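Local coordinates for predicted ATPase involved in replication control, Cdc46/Mcm family (Methanopyrus kandleri AV19, PDB 3F8T), which probably binds ATP and single-stranded DNA and may act as an MCM-type helicase in DNA replication, at residues V148-E162 against T171-P184. The protein carries 2 engineered substitutions. Sequence-based numbering, arbitrary orientation.
Sequences VRLHGHRLGPGLRVE and TLDALEVHKKDPIP
Arg160, Glu162 and Val177 carry much of this contact, which illustrates how an OB-fold barrel is closed by a chain that bends: 171-174 runs parallel to 148-149, then, past a classic beta bulge in which Leu175 and Glu176 face Leu164, 176-180 pairs antiparallel with 160-162. Glu162 and His178 form a hydrogen-bonded pair, the N of His178 giving to the O of Glu162 at 2.7 Å. Arg160 lies extended, CG anti to the backbone N (chi1 -169°), and this carries its guanidinium along the 181-184 tail. There NH2 donates in the guanidinium plane to Asp181 O at 3.2 Å, while Pro184 CA sits over one face, 3.4 Å above the plane; NH1 turns to a salt bridge with Glu122. The Glu162 carboxylate reaches Ser120 through OE2, its ion pair with Lys180 being long. Val177 points toward 148-162, CG2 against His153 CB at 3.7 Å and CG1 beside Leu155 CD2. At the parallel end Arg149 grips Asp173 side-on, NE to OD1 at 2.7 Å and NH2 to OD2, with the guanidinium and carboxylate planes 37° apart; a bend at chi3 (-72°) turns the flat group toward Thr171, whose CG2 lies over the centre of one face. A leucine in place of Arg149 would lose both bonds and would probably leave Asp173 OD2 with little more than the weak, long ion pair to Arg168. The same OD1 has a second donor: His151 NE2 meets it on the anti side at 2.7 Å, from the face of the carboxylate opposite to Arg149 NE.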
ATOM      1  N   VAL A 148      -0.559  -1.629 -20.481  1.00 23.01           N
ATOM      2  CA  VAL A 148      -1.491  -2.768 -20.478  1.00 22.69           C
ATOM      3  C   VAL A 148      -2.759  -2.452 -21.264  1.00 23.46           C
ATOM      4  O   VAL A 148      -3.417  -1.433 -21.004  1.00 23.63           O
ATOM      5  CB  VAL A 148      -1.900  -3.191 -19.017  1.00 22.53           C
ATOM      6  CG1 VAL A 148      -2.731  -4.463 -19.041  1.00 22.32           C
ATOM      7  CG2 VAL A 148      -0.667  -3.386 -18.106  1.00 21.57           C
ATOM      8  N   ARG A 149      -3.085  -3.310 -22.237  1.00 24.05           N
ATOM      9  CA  ARG A 149      -4.383  -3.279 -22.915  1.00 25.06           C
ATOM     10  C   ARG A 149      -5.305  -4.172 -22.112  1.00 25.29           C
ATOM     11  O   ARG A 149      -5.014  -5.357 -21.916  1.00 24.24           O
ATOM     12  CB  ARG A 149      -4.268  -3.761 -24.368  1.00 25.41           C
ATOM     13  CG  ARG A 149      -3.762  -2.707 -25.338  1.00 26.61           C
ATOM     14  CD  ARG A 149      -3.794  -3.227 -26.790  1.00 26.86           C
ATOM     15  NE  ARG A 149      -2.748  -4.223 -27.006  1.00 30.02           N
ATOM     16  CZ  ARG A 149      -1.531  -3.959 -27.472  1.00 31.57           C
ATOM     17  NH1 ARG A 149      -1.190  -2.718 -27.803  1.00 34.29           N
ATOM     18  NH2 ARG A 149      -0.647  -4.939 -27.598  1.00 33.52           N
ATOM     19  N   LEU A 150      -6.401  -3.592 -21.625  1.00 25.82           N
ATOM     20  CA  LEU A 150      -7.210  -4.242 -20.589  1.00 27.62           C
ATOM     21  C   LEU A 150      -8.229  -5.254 -21.100  1.00 28.91           C
ATOM     22  O   LEU A 150      -8.578  -6.186 -20.379  1.00 29.27           O
ATOM     23  CB  LEU A 150      -7.881  -3.210 -19.678  1.00 26.94           C
ATOM     24  CG  LEU A 150      -6.930  -2.381 -18.798  1.00 27.32           C
ATOM     25  CD1 LEU A 150      -7.666  -1.194 -18.209  1.00 26.63           C
ATOM     26  CD2 LEU A 150      -6.315  -3.237 -17.692  1.00 26.21           C
ATOM     27  N   HIS A 151      -8.732  -5.052 -22.317  1.00 30.49           N
ATOM     28  CA  HIS A 151      -9.688  -6.003 -22.913  1.00 32.02           C
ATOM     29  C   HIS A 151     -10.868  -6.307 -21.984  1.00 32.29           C
ATOM     30  O   HIS A 151     -11.210  -7.470 -21.754  1.00 33.14           O
ATOM     31  CB  HIS A 151      -8.977  -7.307 -23.316  1.00 32.32           C
ATOM     32  CG  HIS A 151      -7.838  -7.105 -24.269  1.00 33.52           C
ATOM     33  ND1 HIS A 151      -8.012  -6.606 -25.544  1.00 34.24           N
ATOM     34  CD2 HIS A 151      -6.509  -7.326 -24.129  1.00 33.58           C
ATOM     35  CE1 HIS A 151      -6.837  -6.529 -26.146  1.00 35.80           C
ATOM     36  NE2 HIS A 151      -5.909  -6.963 -25.308  1.00 34.42           N
ATOM     37  N   GLY A 152     -11.484  -5.263 -21.435  1.00 32.92           N
ATOM     38  CA  GLY A 152     -12.671  -5.431 -20.588  1.00 32.85           C
ATOM     39  C   GLY A 152     -12.401  -5.687 -19.120  1.00 33.29           C
ATOM     40  O   GLY A 152     -13.324  -5.647 -18.294  1.00 33.85           O
ATOM     41  N   HIS A 153     -11.142  -5.965 -18.779  1.00 33.11           N
ATOM     42  CA  HIS A 153     -10.775  -6.221 -17.387  1.00 32.76           C
ATOM     43  C   HIS A 153     -10.664  -4.918 -16.628  1.00 32.14           C
ATOM     44  O   HIS A 153     -10.112  -3.941 -17.131  1.00 32.09           O
ATOM     45  CB  HIS A 153      -9.480  -7.011 -17.293  1.00 33.24           C
ATOM     46  CG  HIS A 153      -9.558  -8.357 -17.932  1.00 35.10           C
ATOM     47  ND1 HIS A 153      -9.182  -8.580 -19.237  1.00 36.52           N
ATOM     48  CD2 HIS A 153      -9.981  -9.550 -17.451  1.00 37.40           C
ATOM     49  CE1 HIS A 153      -9.364  -9.855 -19.533  1.00 38.25           C
ATOM     50  NE2 HIS A 153      -9.848 -10.466 -18.466  1.00 39.33           N
ATOM     51  N   ARG A 154     -11.198  -4.903 -15.416  1.00 31.24           N
ATOM     52  CA  ARG A 154     -11.260  -3.674 -14.654  1.00 30.69           C
ATOM     53  C   ARG A 154     -10.195  -3.564 -13.560  1.00 29.25           C
ATOM     54  O   ARG A 154      -9.729  -4.558 -13.001  1.00 29.35           O
ATOM     55  CB  ARG A 154     -12.673  -3.464 -14.094  1.00 31.12           C
ATOM     56  CG  ARG A 154     -13.626  -2.837 -15.120  1.00 33.19           C
ATOM     57  CD  ARG A 154     -15.090  -3.110 -14.814  1.00 35.77           C
ATOM     58  NE  ARG A 154     -15.508  -2.603 -13.504  1.00 36.74           N
ATOM     59  CZ  ARG A 154     -15.967  -1.370 -13.258  1.00 38.14           C
ATOM     60  NH1 ARG A 154     -16.076  -0.474 -14.231  1.00 37.31           N
ATOM     61  NH2 ARG A 154     -16.322  -1.033 -12.019  1.00 37.69           N
ATOM     62  N   LEU A 155      -9.803  -2.327 -13.300  1.00 28.10           N
ATOM     63  CA  LEU A 155      -8.898  -1.976 -12.216  1.00 27.05           C
ATOM     64  C   LEU A 155      -8.898  -0.448 -12.149  1.00 26.53           C
ATOM     65  O   LEU A 155      -9.587   0.211 -12.956  1.00 26.45           O
ATOM     66  CB  LEU A 155      -7.489  -2.582 -12.424  1.00 26.70           C
ATOM     67  CG  LEU A 155      -6.829  -2.601 -13.799  1.00 26.27           C
ATOM     68  CD1 LEU A 155      -6.574  -1.185 -14.344  1.00 26.77           C
ATOM     69  CD2 LEU A 155      -5.541  -3.397 -13.771  1.00 26.63           C
ATOM     70  N   GLY A 156      -8.155   0.126 -11.207  1.00 24.74           N
ATOM     71  CA  GLY A 156      -8.127   1.584 -11.075  1.00 23.61           C
ATOM     72  C   GLY A 156      -6.816   2.093 -10.500  1.00 22.91           C
ATOM     73  O   GLY A 156      -6.067   1.325  -9.917  1.00 22.68           O
ATOM     74  N   PRO A 157      -6.546   3.402 -10.644  1.00 22.83           N
ATOM     75  CA  PRO A 157      -5.265   3.971 -10.192  1.00 22.00           C
ATOM     76  C   PRO A 157      -5.059   3.735  -8.695  1.00 21.92           C
ATOM     77  O   PRO A 157      -5.989   3.932  -7.904  1.00 22.12           O
ATOM     78  CB  PRO A 157      -5.430   5.466 -10.479  1.00 22.31           C
ATOM     79  CG  PRO A 157      -6.500   5.530 -11.595  1.00 22.90           C
ATOM     80  CD  PRO A 157      -7.450   4.429 -11.204  1.00 22.36           C
ATOM     81  N   GLY A 158      -3.864   3.292  -8.312  1.00 21.41           N
ATOM     82  CA  GLY A 158      -3.535   3.077  -6.895  1.00 20.92           C
ATOM     83  C   GLY A 158      -3.716   1.639  -6.450  1.00 20.85           C
ATOM     84  O   GLY A 158      -3.161   1.221  -5.427  1.00 21.01           O
ATOM     85  N   LEU A 159      -4.504   0.883  -7.214  1.00 21.14           N
ATOM     86  CA  LEU A 159      -4.739  -0.531  -6.920  1.00 21.86           C
ATOM     87  C   LEU A 159      -3.454  -1.320  -7.119  1.00 20.83           C
ATOM     88  O   LEU A 159      -2.708  -1.051  -8.053  1.00 19.77           O
ATOM     89  CB  LEU A 159      -5.833  -1.096  -7.846  1.00 22.57           C
ATOM     90  CG  LEU A 159      -6.601  -2.335  -7.395  1.00 24.03           C
ATOM     91  CD1 LEU A 159      -7.381  -2.041  -6.106  1.00 27.14           C
ATOM     92  CD2 LEU A 159      -7.550  -2.771  -8.525  1.00 23.93           C
ATOM     93  N   ARG A 160      -3.187  -2.268  -6.224  1.00 20.43           N
ATOM     94  CA  ARG A 160      -2.140  -3.248  -6.460  1.00 20.97           C
ATOM     95  C   ARG A 160      -2.736  -4.502  -7.105  1.00 21.17           C
ATOM     96  O   ARG A 160      -3.691  -5.084  -6.599  1.00 20.61           O
ATOM     97  CB  ARG A 160      -1.423  -3.609  -5.167  1.00 21.73           C
ATOM     98  CG  ARG A 160      -0.172  -4.410  -5.383  1.00 22.51           C
ATOM     99  CD  ARG A 160       0.734  -4.339  -4.155  1.00 26.79           C
ATOM    100  NE  ARG A 160       1.789  -5.339  -4.257  1.00 29.87           N
ATOM    101  CZ  ARG A 160       1.674  -6.589  -3.826  1.00 32.39           C
ATOM    102  NH1 ARG A 160       2.694  -7.434  -3.980  1.00 35.58           N
ATOM    103  NH2 ARG A 160       0.555  -6.996  -3.229  1.00 33.34           N
ATOM    104  N   VAL A 161      -2.143  -4.924  -8.215  1.00 21.59           N
ATOM    105  CA  VAL A 161      -2.725  -5.980  -9.033  1.00 21.86           C
ATOM    106  C   VAL A 161      -1.684  -6.990  -9.514  1.00 22.49           C
ATOM    107  O   VAL A 161      -0.503  -6.662  -9.650  1.00 21.67           O
ATOM    108  CB  VAL A 161      -3.482  -5.372 -10.259  1.00 21.73           C
ATOM    109  CG1 VAL A 161      -4.615  -4.469  -9.788  1.00 23.56           C
ATOM    110  CG2 VAL A 161      -2.521  -4.585 -11.168  1.00 20.83           C
ATOM    111  N   GLU A 162      -2.118  -8.231  -9.724  1.00 22.30           N
ATOM    112  CA  GLU A 162      -1.376  -9.150 -10.570  1.00 23.57           C
ATOM    113  C   GLU A 162      -2.153  -9.324 -11.870  1.00 22.45           C
ATOM    114  O   GLU A 162      -3.373  -9.583 -11.861  1.00 22.14           O
ATOM    115  CB  GLU A 162      -1.106 -10.504  -9.900  1.00 23.49           C
ATOM    116  CG  GLU A 162      -0.149 -11.392 -10.728  1.00 25.80           C
ATOM    117  CD  GLU A 162       0.390 -12.615  -9.981  1.00 28.17           C
ATOM    118  OE1 GLU A 162      -0.264 -13.076  -9.020  1.00 33.24           O
ATOM    119  OE2 GLU A 162       1.470 -13.133 -10.380  1.00 34.69           O
ATOM    120  N   THR A 171       3.717  -4.039 -24.872  1.00 31.51           N
ATOM    121  CA  THR A 171       2.411  -3.921 -24.205  1.00 30.02           C
ATOM    122  C   THR A 171       1.920  -5.303 -23.753  1.00 28.70           C
ATOM    123  O   THR A 171       2.007  -6.287 -24.501  1.00 27.92           O
ATOM    124  CB  THR A 171       1.343  -3.248 -25.115  1.00 30.24           C
ATOM    125  OG1 THR A 171       1.723  -1.889 -25.391  1.00 31.34           O
ATOM    126  CG2 THR A 171      -0.042  -3.242 -24.454  1.00 30.67           C
ATOM    127  N   LEU A 172       1.397  -5.368 -22.530  1.00 26.48           N
ATOM    128  CA  LEU A 172       0.817  -6.595 -22.021  1.00 24.29           C
ATOM    129  C   LEU A 172      -0.657  -6.613 -22.378  1.00 24.03           C
ATOM    130  O   LEU A 172      -1.405  -5.719 -21.972  1.00 22.98           O
ATOM    131  CB  LEU A 172       1.002  -6.690 -20.492  1.00 24.31           C
ATOM    132  CG  LEU A 172       0.539  -7.998 -19.833  1.00 23.78           C
ATOM    133  CD1 LEU A 172       1.453  -9.150 -20.264  1.00 21.54           C
ATOM    134  CD2 LEU A 172       0.526  -7.874 -18.329  1.00 22.49           C
ATOM    135  N   ASP A 173      -1.069  -7.614 -23.157  1.00 22.98           N
ATOM    136  CA  ASP A 173      -2.477  -7.834 -23.432  1.00 23.27           C
ATOM    137  C   ASP A 173      -3.066  -8.678 -22.316  1.00 22.96           C
ATOM    138  O   ASP A 173      -2.836  -9.879 -22.245  1.00 22.90           O
ATOM    139  CB  ASP A 173      -2.675  -8.524 -24.794  1.00 23.17           C
ATOM    140  CG  ASP A 173      -2.534  -7.553 -25.948  1.00 25.80           C
ATOM    141  OD1 ASP A 173      -3.359  -6.617 -26.024  1.00 27.73           O
ATOM    142  OD2 ASP A 173      -1.615  -7.724 -26.777  1.00 29.03           O
ATOM    143  N   ALA A 174      -3.839  -8.037 -21.453  1.00 23.05           N
ATOM    144  CA  ALA A 174      -4.362  -8.673 -20.261  1.00 23.59           C
ATOM    145  C   ALA A 174      -5.337  -9.806 -20.587  1.00 24.37           C
ATOM    146  O   ALA A 174      -6.230  -9.654 -21.436  1.00 24.43           O
ATOM    147  CB  ALA A 174      -5.021  -7.613 -19.343  1.00 24.22           C
ATOM    148  N   LEU A 175      -5.140 -10.935 -19.912  1.00 24.40           N
ATOM    149  CA  LEU A 175      -6.074 -12.067 -19.939  1.00 25.36           C
ATOM    150  C   LEU A 175      -6.893 -12.137 -18.650  1.00 26.12           C
ATOM    151  O   LEU A 175      -8.064 -12.504 -18.667  1.00 25.77           O
ATOM    152  CB  LEU A 175      -5.307 -13.379 -20.115  1.00 25.10           C
ATOM    153  CG  LEU A 175      -4.653 -13.600 -21.480  1.00 24.72           C
ATOM    154  CD1 LEU A 175      -3.646 -14.737 -21.379  1.00 26.25           C
ATOM    155  CD2 LEU A 175      -5.700 -13.883 -22.574  1.00 25.70           C
ATOM    156  N   GLU A 176      -6.254 -11.809 -17.531  1.00 26.30           N
ATOM    157  CA  GLU A 176      -6.958 -11.690 -16.250  1.00 27.15           C
ATOM    158  C   GLU A 176      -6.247 -10.720 -15.309  1.00 26.69           C
ATOM    159  O   GLU A 176      -5.044 -10.485 -15.435  1.00 25.53           O
ATOM    160  CB  GLU A 176      -7.198 -13.042 -15.550  1.00 27.54           C
ATOM    161  CG  GLU A 176      -6.152 -14.121 -15.736  1.00 28.98           C
ATOM    162  CD  GLU A 176      -6.581 -15.468 -15.121  1.00 29.77           C
ATOM    163  OE1 GLU A 176      -6.859 -15.511 -13.899  1.00 32.42           O
ATOM    164  OE2 GLU A 176      -6.631 -16.486 -15.853  1.00 31.67           O
ATOM    165  N   VAL A 177      -7.020 -10.174 -14.372  1.00 26.41           N
ATOM    166  CA  VAL A 177      -6.547  -9.180 -13.413  1.00 26.55           C
ATOM    167  C   VAL A 177      -6.966  -9.675 -12.031  1.00 27.13           C
ATOM    168  O   VAL A 177      -8.138 -10.005 -11.832  1.00 27.40           O
ATOM    169  CB  VAL A 177      -7.151  -7.778 -13.702  1.00 25.67           C
ATOM    170  CG1 VAL A 177      -6.864  -6.802 -12.550  1.00 26.74           C
ATOM    171  CG2 VAL A 177      -6.605  -7.219 -15.008  1.00 25.25           C
ATOM    172  N   HIS A 178      -5.997  -9.788 -11.122  1.00 27.50           N
ATOM    173  CA  HIS A 178      -6.254 -10.183  -9.742  1.00 28.60           C
ATOM    174  C   HIS A 178      -5.887  -9.040  -8.809  1.00 28.78           C
ATOM    175  O   HIS A 178      -4.736  -8.621  -8.775  1.00 27.90           O
ATOM    176  CB  HIS A 178      -5.457 -11.432  -9.379  1.00 29.17           C
ATOM    177  CG  HIS A 178      -5.796 -12.632 -10.212  1.00 31.85           C
ATOM    178  ND1 HIS A 178      -6.984 -13.319 -10.077  1.00 35.91           N
ATOM    179  CD2 HIS A 178      -5.104 -13.265 -11.186  1.00 34.39           C
ATOM    180  CE1 HIS A 178      -7.009 -14.324 -10.937  1.00 36.30           C
ATOM    181  NE2 HIS A 178      -5.880 -14.312 -11.622  1.00 36.14           N
ATOM    182  N   LYS A 179      -6.882  -8.532  -8.082  1.00 29.30           N
ATOM    183  CA  LYS A 179      -6.673  -7.497  -7.071  1.00 29.56           C
ATOM    184  C   LYS A 179      -5.838  -8.091  -5.940  1.00 28.74           C
ATOM    185  O   LYS A 179      -6.016  -9.258  -5.566  1.00 28.93           O
ATOM    186  CB  LYS A 179      -8.024  -6.982  -6.545  1.00 29.73           C
ATOM    187  CG  LYS A 179      -7.952  -5.615  -5.866  1.00 31.11           C
ATOM    188  CD  LYS A 179      -9.114  -5.352  -4.879  1.00 32.48           C
ATOM    189  CE  LYS A 179     -10.449  -5.135  -5.580  1.00 36.84           C
ATOM    190  NZ  LYS A 179     -11.464  -4.514  -4.653  1.00 39.39           N
ATOM    191  N   LYS A 180      -4.901  -7.305  -5.422  1.00 27.77           N
ATOM    192  CA  LYS A 180      -4.034  -7.728  -4.327  1.00 27.49           C
ATOM    193  C   LYS A 180      -4.180  -6.750  -3.161  1.00 27.10           C
ATOM    194  O   LYS A 180      -4.718  -5.647  -3.344  1.00 26.65           O
ATOM    195  CB  LYS A 180      -2.561  -7.759  -4.774  1.00 27.54           C
ATOM    196  CG  LYS A 180      -2.222  -8.799  -5.860  1.00 30.07           C
ATOM    197  CD  LYS A 180      -2.405 -10.223  -5.344  1.00 33.03           C
ATOM    198  CE  LYS A 180      -2.126 -11.255  -6.408  1.00 35.35           C
ATOM    199  NZ  LYS A 180      -2.382 -12.627  -5.870  1.00 37.96           N
ATOM    200  N   ASP A 181      -3.695  -7.151  -1.982  1.00 26.50           N
ATOM    201  CA  ASP A 181      -3.589  -6.247  -0.824  1.00 26.80           C
ATOM    202  C   ASP A 181      -2.701  -5.071  -1.236  1.00 24.94           C
ATOM    203  O   ASP A 181      -1.855  -5.235  -2.105  1.00 23.94           O
ATOM    204  CB  ASP A 181      -2.924  -6.949   0.375  1.00 27.75           C
ATOM    205  CG  ASP A 181      -3.660  -8.215   0.823  1.00 32.74           C
ATOM    206  OD1 ASP A 181      -4.895  -8.301   0.646  1.00 37.53           O
ATOM    207  OD2 ASP A 181      -2.987  -9.131   1.369  1.00 39.29           O
ATOM    208  N   PRO A 182      -2.877  -3.886  -0.616  1.00 23.97           N
ATOM    209  CA  PRO A 182      -2.023  -2.753  -0.986  1.00 23.58           C
ATOM    210  C   PRO A 182      -0.532  -2.951  -0.701  1.00 23.57           C
ATOM    211  O   PRO A 182       0.301  -2.274  -1.302  1.00 22.84           O
ATOM    212  CB  PRO A 182      -2.569  -1.598  -0.131  1.00 23.59           C
ATOM    213  CG  PRO A 182      -3.976  -2.009   0.214  1.00 24.19           C
ATOM    214  CD  PRO A 182      -3.881  -3.506   0.394  1.00 24.13           C
ATOM    215  N   ILE A 183      -0.191  -3.883   0.182  1.00 23.96           N
ATOM    216  CA  ILE A 183       1.213  -4.131   0.497  1.00 25.20           C
ATOM    217  C   ILE A 183       1.603  -5.586   0.196  1.00 26.35           C
ATOM    218  O   ILE A 183       0.748  -6.469   0.247  1.00 25.67           O
ATOM    219  CB  ILE A 183       1.573  -3.708   1.952  1.00 25.28           C
ATOM    220  CG1 ILE A 183       0.801  -4.537   2.985  1.00 26.27           C
ATOM    221  CG2 ILE A 183       1.308  -2.200   2.124  1.00 25.01           C
ATOM    222  CD1 ILE A 183       1.461  -4.553   4.383  1.00 25.52           C
ATOM    223  N   PRO A 184       2.881  -5.821  -0.155  1.00 27.60           N
ATOM    224  CA  PRO A 184       3.366  -7.159  -0.476  1.00 28.65           C
ATOM    225  C   PRO A 184       3.182  -8.145   0.673  1.00 29.99           C
ATOM    226  O   PRO A 184       3.328  -7.775   1.837  1.00 29.29           O
ATOM    227  CB  PRO A 184       4.867  -6.944  -0.750  1.00 29.02           C
ATOM    228  CG  PRO A 184       4.990  -5.516  -1.104  1.00 28.82           C
ATOM    229  CD  PRO A 184       3.941  -4.804  -0.289  1.00 28.05           C
TER
HETATM  230  O   HOH W   1      -4.814  -2.839  -3.762  1.00 25.37           O
HETATM  231  O   HOH W   2      -2.632 -13.569  -9.201  1.00 50.22           O